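Local coordinates for protein class I phosphodiesterase PDEB1 (Leishmania major, PDB 2R8Q) that belongs to the class I cyclic nucleotide phosphodiesterases, with an all-helical catalytic domain that holds zinc and magnesium ions, at residues 128-140 and 199-211. Numbering follows the deposited sequence.
Sequences LECYVLLVTALVH and DVAYAYRALIDCV. With ZN (zinc ion), chain C.
Tyr202 turns the edge of its ring to Glu129, whose OE2 lies in the ring plane and takes a short hydrogen bond of 2.6 Å from Tyr202 OH. The hydroxyl meets OE2 nearly along its C-O axis, and carboxylate and ring planes are only 20° apart. Leu128 CD2 comes to the Tyr202 ring obliquely. Arg243 makes a cation-pi contact with this ring, while Glu129 OE1 is held by a salt bridge to Arg242. The imidazole of His140 is fixed at its edge too: ND1 donates to Ala137 O at 2.8 Å, almost straight and in the ring plane. This bond and the zinc ion, 2.2 Å from His140 NE2, together fix the rotation of the ring; His104, Asp141 and Asp254 complete the protein ligands. The two helices belong to the all-helical HD-type phosphodiesterase fold and pack at 49°, with axes 9.4 Å apart. Val132 reaches across from helix 127-139, its CG2 against Ala203 CB and its CG1 against Ala206 CB. One turn on, Thr136 splits its two branches. OG1, beside its own backbone N (chi1 -61°), bonds back to Val132 O at 2.7 Å and also touches Leu207 CG at 3.4 Å. Its methyl CG2 touches both Cys210 CB and Val211 CG2, 3.7 Å from the latter. Val211 CG1 rests in van der Waals contact with His140 O, 3.9 Å away.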
loop_
_atom_site.group_PDB
_atom_site.type_symbol
_atom_site.label_atom_id
_atom_site.label_comp_id
_atom_site.label_asym_id
_atom_site.label_seq_id
_atom_site.Cartn_x
_atom_site.Cartn_y
_atom_site.Cartn_z
ATOM N N LEU A 128 18.332 -20.386 -4.140
ATOM C CA LEU A 128 17.773 -19.183 -3.537
ATOM C C LEU A 128 16.408 -18.872 -4.148
ATOM O O LEU A 128 15.471 -18.507 -3.439
ATOM C CB LEU A 128 18.713 -17.987 -3.742
ATOM C CG LEU A 128 18.177 -16.641 -3.238
ATOM C CD1 LEU A 128 17.865 -16.728 -1.753
ATOM C CD2 LEU A 128 19.200 -15.544 -3.501
ATOM N N GLU A 129 16.299 -19.020 -5.466
ATOM C CA GLU A 129 15.040 -18.746 -6.152
ATOM C C GLU A 129 13.962 -19.749 -5.754
ATOM O O GLU A 129 12.786 -19.397 -5.650
ATOM C CB GLU A 129 15.275 -18.724 -7.664
ATOM C CG GLU A 129 16.182 -17.562 -8.051
ATOM C CD GLU A 129 16.685 -17.601 -9.476
ATOM O OE1 GLU A 129 16.806 -18.701 -10.059
ATOM O OE2 GLU A 129 16.993 -16.512 -10.006
ATOM N N CYS A 130 14.357 -20.996 -5.512
ATOM C CA CYS A 130 13.391 -22.007 -5.087
ATOM C C CYS A 130 12.853 -21.623 -3.711
ATOM O O CYS A 130 11.650 -21.715 -3.454
ATOM C CB CYS A 130 14.047 -23.387 -5.015
ATOM S SG CYS A 130 14.400 -24.110 -6.630
ATOM N N TYR A 131 13.755 -21.190 -2.833
ATOM C CA TYR A 131 13.400 -20.780 -1.479
ATOM C C TYR A 131 12.446 -19.591 -1.517
ATOM O O TYR A 131 11.386 -19.610 -0.890
ATOM C CB TYR A 131 14.673 -20.418 -0.703
ATOM C CG TYR A 131 14.446 -19.910 0.702
ATOM C CD1 TYR A 131 13.668 -20.630 1.612
ATOM C CD2 TYR A 131 15.017 -18.714 1.129
ATOM C CE1 TYR A 131 13.467 -20.168 2.909
ATOM C CE2 TYR A 131 14.821 -18.243 2.426
ATOM C CZ TYR A 131 14.044 -18.977 3.308
ATOM O OH TYR A 131 13.828 -18.506 4.582
ATOM N N VAL A 132 12.819 -18.558 -2.266
ATOM C CA VAL A 132 11.980 -17.374 -2.378
ATOM C C VAL A 132 10.610 -17.706 -2.969
ATOM O O VAL A 132 9.593 -17.178 -2.527
ATOM C CB VAL A 132 12.674 -16.291 -3.233
ATOM C CG1 VAL A 132 11.731 -15.111 -3.454
ATOM C CG2 VAL A 132 13.953 -15.833 -2.534
ATOM N N LEU A 133 10.572 -18.595 -3.958
ATOM C CA LEU A 133 9.301 -18.966 -4.568
ATOM C C LEU A 133 8.359 -19.602 -3.544
ATOM O O LEU A 133 7.171 -19.269 -3.480
ATOM C CB LEU A 133 9.540 -19.933 -5.731
ATOM C CG LEU A 133 8.304 -20.427 -6.487
ATOM C CD1 LEU A 133 7.531 -19.241 -7.066
ATOM C CD2 LEU A 133 8.741 -21.365 -7.605
ATOM N N LEU A 134 8.893 -20.503 -2.723
ATOM C CA LEU A 134 8.082 -21.176 -1.715
ATOM C C LEU A 134 7.586 -20.211 -0.640
ATOM O O LEU A 134 6.440 -20.310 -0.195
ATOM C CB LEU A 134 8.877 -22.328 -1.089
ATOM C CG LEU A 134 9.156 -23.461 -2.084
ATOM C CD1 LEU A 134 10.147 -24.451 -1.485
ATOM C CD2 LEU A 134 7.852 -24.164 -2.441
ATOM N N VAL A 135 8.445 -19.281 -0.231
ATOM C CA VAL A 135 8.082 -18.288 0.769
ATOM C C VAL A 135 7.003 -17.373 0.192
ATOM O O VAL A 135 6.028 -17.042 0.864
ATOM C CB VAL A 135 9.313 -17.437 1.169
ATOM C CG1 VAL A 135 8.876 -16.197 1.945
ATOM C CG2 VAL A 135 10.266 -18.281 2.003
ATOM N N THR A 136 7.184 -16.977 -1.066
ATOM C CA THR A 136 6.238 -16.093 -1.737
ATOM C C THR A 136 4.831 -16.684 -1.777
ATOM O O THR A 136 3.841 -15.963 -1.655
ATOM C CB THR A 136 6.706 -15.782 -3.173
ATOM O OG1 THR A 136 7.972 -15.114 -3.115
ATOM C CG2 THR A 136 5.709 -14.879 -3.886
ATOM N N ALA A 137 4.735 -17.997 -1.944
ATOM C CA ALA A 137 3.427 -18.633 -1.980
ATOM C C ALA A 137 2.593 -18.270 -0.745
ATOM O O ALA A 137 1.392 -18.049 -0.844
ATOM C CB ALA A 137 3.585 -20.151 -2.080
ATOM N N LEU A 138 3.236 -18.188 0.417
ATOM C CA LEU A 138 2.523 -17.886 1.652
ATOM C C LEU A 138 2.027 -16.449 1.798
ATOM O O LEU A 138 1.098 -16.192 2.563
ATOM C CB LEU A 138 3.396 -18.255 2.862
ATOM C CG LEU A 138 3.773 -19.737 2.958
ATOM C CD1 LEU A 138 4.753 -19.951 4.106
ATOM C CD2 LEU A 138 2.514 -20.574 3.161
ATOM N N VAL A 139 2.630 -15.514 1.070
ATOM C CA VAL A 139 2.226 -14.116 1.168
ATOM C C VAL A 139 1.446 -13.622 -0.043
ATOM O O VAL A 139 0.919 -12.516 -0.021
ATOM C CB VAL A 139 3.454 -13.170 1.297
ATOM C CG1 VAL A 139 4.352 -13.612 2.445
ATOM C CG2 VAL A 139 4.231 -13.147 -0.014
ATOM N N HIS A 140 1.341 -14.448 -1.080
ATOM C CA HIS A 140 0.720 -13.993 -2.321
ATOM C C HIS A 140 -0.736 -13.535 -2.352
ATOM O O HIS A 140 -1.141 -12.889 -3.318
ATOM C CB HIS A 140 0.989 -15.009 -3.448
ATOM C CG HIS A 140 -0.100 -16.012 -3.651
ATOM N ND1 HIS A 140 -0.220 -17.152 -2.886
ATOM C CD2 HIS A 140 -1.121 -16.045 -4.539
ATOM C CE1 HIS A 140 -1.268 -17.844 -3.294
ATOM N NE2 HIS A 140 -1.832 -17.195 -4.297
ATOM N N ASP A 199 21.613 -10.173 -1.839
ATOM C CA ASP A 199 20.611 -11.216 -2.013
ATOM C C ASP A 199 19.253 -10.823 -1.449
ATOM O O ASP A 199 18.225 -11.280 -1.942
ATOM C CB ASP A 199 21.081 -12.531 -1.385
ATOM C CG ASP A 199 22.199 -13.178 -2.173
ATOM O OD1 ASP A 199 22.276 -12.936 -3.397
ATOM O OD2 ASP A 199 22.992 -13.935 -1.577
ATOM N N VAL A 200 19.239 -9.974 -0.423
ATOM C CA VAL A 200 17.968 -9.542 0.154
ATOM C C VAL A 200 17.208 -8.709 -0.874
ATOM O O VAL A 200 16.011 -8.902 -1.076
ATOM C CB VAL A 200 18.168 -8.699 1.440
ATOM C CG1 VAL A 200 16.842 -8.087 1.875
ATOM C CG2 VAL A 200 18.712 -9.576 2.556
ATOM N N ALA A 201 17.905 -7.789 -1.530
ATOM C CA ALA A 201 17.265 -6.953 -2.540
ATOM C C ALA A 201 16.775 -7.825 -3.692
ATOM O O ALA A 201 15.694 -7.602 -4.242
ATOM C CB ALA A 201 18.247 -5.908 -3.052
ATOM N N TYR A 202 17.584 -8.817 -4.055
ATOM C CA TYR A 202 17.239 -9.735 -5.136
ATOM C C TYR A 202 15.981 -10.516 -4.758
ATOM O O TYR A 202 15.058 -10.674 -5.563
ATOM C CB TYR A 202 18.395 -10.713 -5.375
ATOM C CG TYR A 202 18.227 -11.592 -6.593
ATOM C CD1 TYR A 202 18.588 -11.137 -7.863
ATOM C CD2 TYR A 202 17.707 -12.883 -6.479
ATOM C CE1 TYR A 202 18.436 -11.948 -8.986
ATOM C CE2 TYR A 202 17.550 -13.698 -7.593
ATOM C CZ TYR A 202 17.917 -13.225 -8.844
ATOM O OH TYR A 202 17.770 -14.030 -9.951
ATOM N N ALA A 203 15.957 -10.998 -3.521
ATOM C CA ALA A 203 14.827 -11.768 -3.010
ATOM C C ALA A 203 13.532 -10.962 -3.009
ATOM O O ALA A 203 12.484 -11.469 -3.410
ATOM C CB ALA A 203 15.136 -12.271 -1.606
ATOM N N TYR A 204 13.594 -9.713 -2.551
ATOM C CA TYR A 204 12.395 -8.883 -2.526
ATOM C C TYR A 204 11.852 -8.626 -3.926
ATOM O O TYR A 204 10.641 -8.661 -4.143
ATOM C CB TYR A 204 12.661 -7.544 -1.829
ATOM C CG TYR A 204 12.449 -7.583 -0.333
ATOM C CD1 TYR A 204 13.529 -7.668 0.545
ATOM C CD2 TYR A 204 11.162 -7.528 0.208
ATOM C CE1 TYR A 204 13.334 -7.694 1.925
ATOM C CE2 TYR A 204 10.954 -7.555 1.586
ATOM C CZ TYR A 204 12.047 -7.636 2.438
ATOM O OH TYR A 204 11.854 -7.635 3.801
ATOM N N ARG A 205 12.737 -8.363 -4.881
ATOM C CA ARG A 205 12.266 -8.111 -6.231
ATOM C C ARG A 205 11.620 -9.363 -6.815
ATOM O O ARG A 205 10.615 -9.280 -7.514
ATOM C CB ARG A 205 13.410 -7.628 -7.128
ATOM C CG ARG A 205 12.948 -7.252 -8.533
ATOM C CD ARG A 205 11.721 -6.351 -8.476
ATOM N NE ARG A 205 11.167 -6.056 -9.795
ATOM C CZ ARG A 205 11.575 -5.060 -10.573
ATOM N NH1 ARG A 205 12.545 -4.249 -10.167
ATOM N NH2 ARG A 205 11.007 -4.873 -11.757
ATOM N N ALA A 206 12.187 -10.526 -6.518
ATOM C CA ALA A 206 11.629 -11.776 -7.022
ATOM C C ALA A 206 10.258 -12.046 -6.402
ATOM O O ALA A 206 9.315 -12.421 -7.100
ATOM C CB ALA A 206 12.583 -12.933 -6.724
ATOM N N LEU A 207 10.148 -11.850 -5.091
ATOM C CA LEU A 207 8.886 -12.071 -4.398
ATOM C C LEU A 207 7.811 -11.146 -4.971
ATOM O O LEU A 207 6.710 -11.591 -5.298
ATOM C CB LEU A 207 9.070 -11.827 -2.894
ATOM C CG LEU A 207 7.850 -11.947 -1.971
ATOM C CD1 LEU A 207 8.309 -12.288 -0.560
ATOM C CD2 LEU A 207 7.063 -10.638 -1.985
ATOM N N ILE A 208 8.144 -9.866 -5.112
ATOM C CA ILE A 208 7.206 -8.881 -5.642
ATOM C C ILE A 208 6.804 -9.202 -7.086
ATOM O O ILE A 208 5.620 -9.141 -7.432
ATOM C CB ILE A 208 7.814 -7.460 -5.536
ATOM C CG1 ILE A 208 7.877 -7.066 -4.057
ATOM C CG2 ILE A 208 6.998 -6.461 -6.357
ATOM C CD1 ILE A 208 8.776 -5.879 -3.741
ATOM N N ASP A 209 7.778 -9.550 -7.925
ATOM C CA ASP A 209 7.481 -9.892 -9.314
ATOM C C ASP A 209 6.504 -11.058 -9.373
ATOM O O ASP A 209 5.557 -11.058 -10.163
ATOM C CB ASP A 209 8.748 -10.293 -10.080
ATOM C CG ASP A 209 9.649 -9.114 -10.392
ATOM O OD1 ASP A 209 9.146 -7.968 -10.449
ATOM O OD2 ASP A 209 10.860 -9.344 -10.604
ATOM N N CYS A 210 6.746 -12.058 -8.533
ATOM C CA CYS A 210 5.894 -13.236 -8.502
ATOM C C CYS A 210 4.473 -12.936 -8.046
ATOM O O CYS A 210 3.516 -13.423 -8.641
ATOM C CB CYS A 210 6.524 -14.313 -7.618
ATOM S SG CYS A 210 7.895 -15.157 -8.439
ATOM N N VAL A 211 4.330 -12.134 -6.996
ATOM C CA VAL A 211 2.995 -11.796 -6.516
ATOM C C VAL A 211 2.248 -10.981 -7.573
ATOM O O VAL A 211 1.077 -11.235 -7.852
ATOM C CB VAL A 211 3.046 -10.976 -5.204
ATOM C CG1 VAL A 211 1.635 -10.593 -4.777
ATOM C CG2 VAL A 211 3.711 -11.785 -4.107
HETATM ZN ZN ZN C . -3.927 -17.200 -5.057
HETATM O O HOH W 1 -3.767 -15.549 -6.436
HETATM O O HOH W 2 -5.961 -17.179 -6.108
#